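Local atomic coordinates of Alpha/beta hydrolase (Novosphingobium aromaticivorans, PDB entry 3BWX), a protein that is probably a hydrolase of the alpha/beta-hydrolase fold, with calcium ions bound in the crystal. Residues Arg8-Ser13 with Leu18-Tyr23. The protein carries 1 engineered substitution. Residues are numbered along the deposited sequence; the frame is centred on the assembly and turned at random.
With EDO (1,2-ethanediol), chain I.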
loop_
_atom_site.group_PDB
_atom_site.type_symbol
_atom_site.label_atom_id
_atom_site.label_comp_id
_atom_site.label_asym_id
_atom_site.label_seq_id
_atom_site.Cartn_x
_atom_site.Cartn_y
_atom_site.Cartn_z
ATOM N N ARG A 8 0.924 10.478 14.388
ATOM C CA ARG A 8 2.228 11.174 14.273
ATOM C C ARG A 8 2.317 11.843 12.911
ATOM O O ARG A 8 1.515 11.575 12.019
ATOM C CB ARG A 8 3.374 10.213 14.489
ATOM C CG ARG A 8 3.383 9.522 15.834
ATOM C CD ARG A 8 3.973 10.361 16.880
ATOM N NE ARG A 8 3.967 9.723 18.200
ATOM C CZ ARG A 8 3.178 10.044 19.228
ATOM N NH1 ARG A 8 2.260 10.988 19.124
ATOM N NH2 ARG A 8 3.291 9.375 20.370
ATOM N N TYR A 9 3.264 12.787 12.818
ATOM C CA TYR A 9 3.413 13.667 11.658
ATOM C C TYR A 9 4.868 13.834 11.292
ATOM O O TYR A 9 5.748 13.737 12.155
ATOM C CB TYR A 9 2.732 15.046 11.878
ATOM C CG TYR A 9 1.312 14.788 12.280
ATOM C CD1 TYR A 9 0.310 14.640 11.316
ATOM C CD2 TYR A 9 0.997 14.490 13.608
ATOM C CE1 TYR A 9 -0.994 14.309 11.703
ATOM C CE2 TYR A 9 -0.302 14.115 13.994
ATOM C CZ TYR A 9 -1.273 14.017 13.023
ATOM O OH TYR A 9 -2.531 13.608 13.321
ATOM N N TRP A 10 5.090 14.164 10.029
ATOM C CA TRP A 10 6.430 14.594 9.573
ATOM C C TRP A 10 6.186 15.640 8.527
ATOM O O TRP A 10 5.068 15.795 8.070
ATOM C CB TRP A 10 7.294 13.436 9.052
ATOM C CG TRP A 10 7.126 12.961 7.620
ATOM C CD1 TRP A 10 7.931 13.246 6.580
ATOM C CD2 TRP A 10 6.155 12.036 7.127
ATOM N NE1 TRP A 10 7.550 12.553 5.476
ATOM C CE2 TRP A 10 6.394 11.867 5.752
ATOM C CE3 TRP A 10 5.030 11.455 7.687
ATOM C CZ2 TRP A 10 5.635 11.030 4.969
ATOM C CZ3 TRP A 10 4.274 10.640 6.918
ATOM C CH2 TRP A 10 4.548 10.444 5.566
ATOM N N THR A 11 7.217 16.397 8.184
ATOM C CA THR A 11 7.091 17.474 7.222
ATOM C C THR A 11 7.825 17.189 5.872
ATOM O O THR A 11 8.999 16.858 5.869
ATOM C CB THR A 11 7.654 18.798 7.829
ATOM O OG1 THR A 11 6.997 19.049 9.058
ATOM C CG2 THR A 11 7.421 19.960 6.883
ATOM N N SER A 12 7.139 17.409 4.764
ATOM C CA SER A 12 7.776 17.252 3.453
ATOM C C SER A 12 8.693 18.457 3.202
ATOM O O SER A 12 8.521 19.517 3.814
ATOM C CB SER A 12 6.726 17.132 2.356
ATOM O OG SER A 12 6.112 18.371 2.127
ATOM N N SER A 13 9.655 18.310 2.283
ATOM C CA SER A 13 10.516 19.444 1.916
ATOM C C SER A 13 9.750 20.677 1.567
ATOM O O SER A 13 10.198 21.764 1.907
ATOM C CB SER A 13 11.450 19.069 0.757
ATOM O OG SER A 13 10.749 18.729 -0.416
ATOM N N LEU A 18 2.485 15.663 6.772
ATOM C CA LEU A 18 2.096 14.313 6.347
ATOM C C LEU A 18 1.922 13.463 7.619
ATOM O O LEU A 18 2.564 13.697 8.658
ATOM C CB LEU A 18 3.163 13.754 5.436
ATOM C CG LEU A 18 3.399 14.592 4.172
ATOM C CD1 LEU A 18 4.463 13.892 3.283
ATOM C CD2 LEU A 18 2.081 14.815 3.350
ATOM N N HIS A 19 1.047 12.480 7.503
ATOM C CA HIS A 19 0.535 11.717 8.656
ATOM C C HIS A 19 0.911 10.242 8.640
ATOM O O HIS A 19 0.886 9.611 7.602
ATOM C CB HIS A 19 -0.955 11.839 8.668
ATOM C CG HIS A 19 -1.639 11.034 9.711
ATOM N ND1 HIS A 19 -2.592 10.081 9.390
ATOM C CD2 HIS A 19 -1.530 11.019 11.065
ATOM C CE1 HIS A 19 -3.025 9.510 10.512
ATOM N NE2 HIS A 19 -2.426 10.090 11.539
ATOM N N PHE A 20 1.286 9.725 9.815
ATOM C CA PHE A 20 1.445 8.276 9.988
ATOM C C PHE A 20 0.863 7.830 11.303
ATOM O O PHE A 20 0.918 8.585 12.309
ATOM C CB PHE A 20 2.893 7.718 9.846
ATOM C CG PHE A 20 3.901 8.217 10.840
ATOM C CD1 PHE A 20 4.442 9.508 10.765
ATOM C CD2 PHE A 20 4.372 7.375 11.836
ATOM C CE1 PHE A 20 5.406 9.899 11.690
ATOM C CE2 PHE A 20 5.361 7.789 12.709
ATOM C CZ PHE A 20 5.835 9.022 12.639
ATOM N N ARG A 21 0.278 6.632 11.284
ATOM C CA ARG A 21 -0.097 5.954 12.530
ATOM C C ARG A 21 1.099 5.228 13.041
ATOM O O ARG A 21 1.787 4.567 12.253
ATOM C CB ARG A 21 -1.232 4.999 12.368
ATOM C CG ARG A 21 -2.559 5.657 11.956
ATOM C CD ARG A 21 -3.717 4.629 11.848
ATOM N NE ARG A 21 -5.031 5.257 11.779
ATOM C CZ ARG A 21 -6.165 4.571 11.694
ATOM N NH1 ARG A 21 -6.128 3.278 11.622
ATOM N NH2 ARG A 21 -7.330 5.209 11.710
ATOM N N ALA A 22 1.381 5.353 14.328
ATOM C CA ALA A 22 2.518 4.645 14.937
ATOM C C ALA A 22 1.995 3.694 16.000
ATOM O O ALA A 22 1.212 4.085 16.892
ATOM C CB ALA A 22 3.518 5.653 15.558
ATOM N N TYR A 23 2.395 2.441 15.899
ATOM C CA TYR A 23 2.033 1.415 16.863
ATOM C C TYR A 23 3.273 1.022 17.598
ATOM O O TYR A 23 4.287 0.673 17.026
ATOM C CB TYR A 23 1.458 0.183 16.175
ATOM C CG TYR A 23 0.188 0.421 15.367
ATOM C CD1 TYR A 23 0.231 1.102 14.142
ATOM C CD2 TYR A 23 -1.050 -0.014 15.796
ATOM C CE1 TYR A 23 -0.912 1.301 13.384
ATOM C CE2 TYR A 23 -2.184 0.169 15.031
ATOM C CZ TYR A 23 -2.125 0.863 13.832
ATOM O OH TYR A 23 -3.269 1.013 13.098
HETATM C C1 EDO I . 5.633 17.258 12.039
HETATM O O1 EDO I . 4.545 17.965 12.561
HETATM C C2 EDO I . 6.891 18.018 12.402
HETATM O O2 EDO I . 7.799 17.753 11.354
#
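W10 and L18 form the tightly packed end of this antiparallel strand pair. CB of L18 sits over one face of the W10 indole, 3.4 Å from the centroid of its six-membered ring, a CH-pi contact, while L18 CD1 touches W10 CZ2. The indole is swung across toward the partner strand because CG lies between the backbone N and the carbonyl carbon (chi1 83°), and its CE3 then meets F20 CD1 at 3.7 Å. Helix 80-94 packs on this side, L90 touching both W10 and F20 and the D86 carbonyl accepting the W10 NE1 hydrogen bond. With an alanine here in place of W10, that carbonyl is likely to lose its indole donor and a gap to open between L18, F20 and the helix. Two reciprocal backbone pairs, R8 with F20 and W10 with L18, fix the register, the straightest bond being F20 N to R8 O (171°). R8 CB also packs tightly, in CH-pi contact 3.3 Å from F20 CZ, but the chain, bent at chi2, carries the guanidinium off from the partner strand. The opposite face is more open: Y9 is exposed over buried H19, Y9 CE1 3.4 Å from H19 CD2 and the ring planes 32° apart. H19 ND1 hydrogen-bonds E62 OE1 and NE2 hydrogen-bonds D7 OD1, fixing the imidazole's rotation. Such a hairpin, 6-11 with 17-23, forms the antiparallel edge of the central sheet characteristic of the alpha/beta-hydrolase fold.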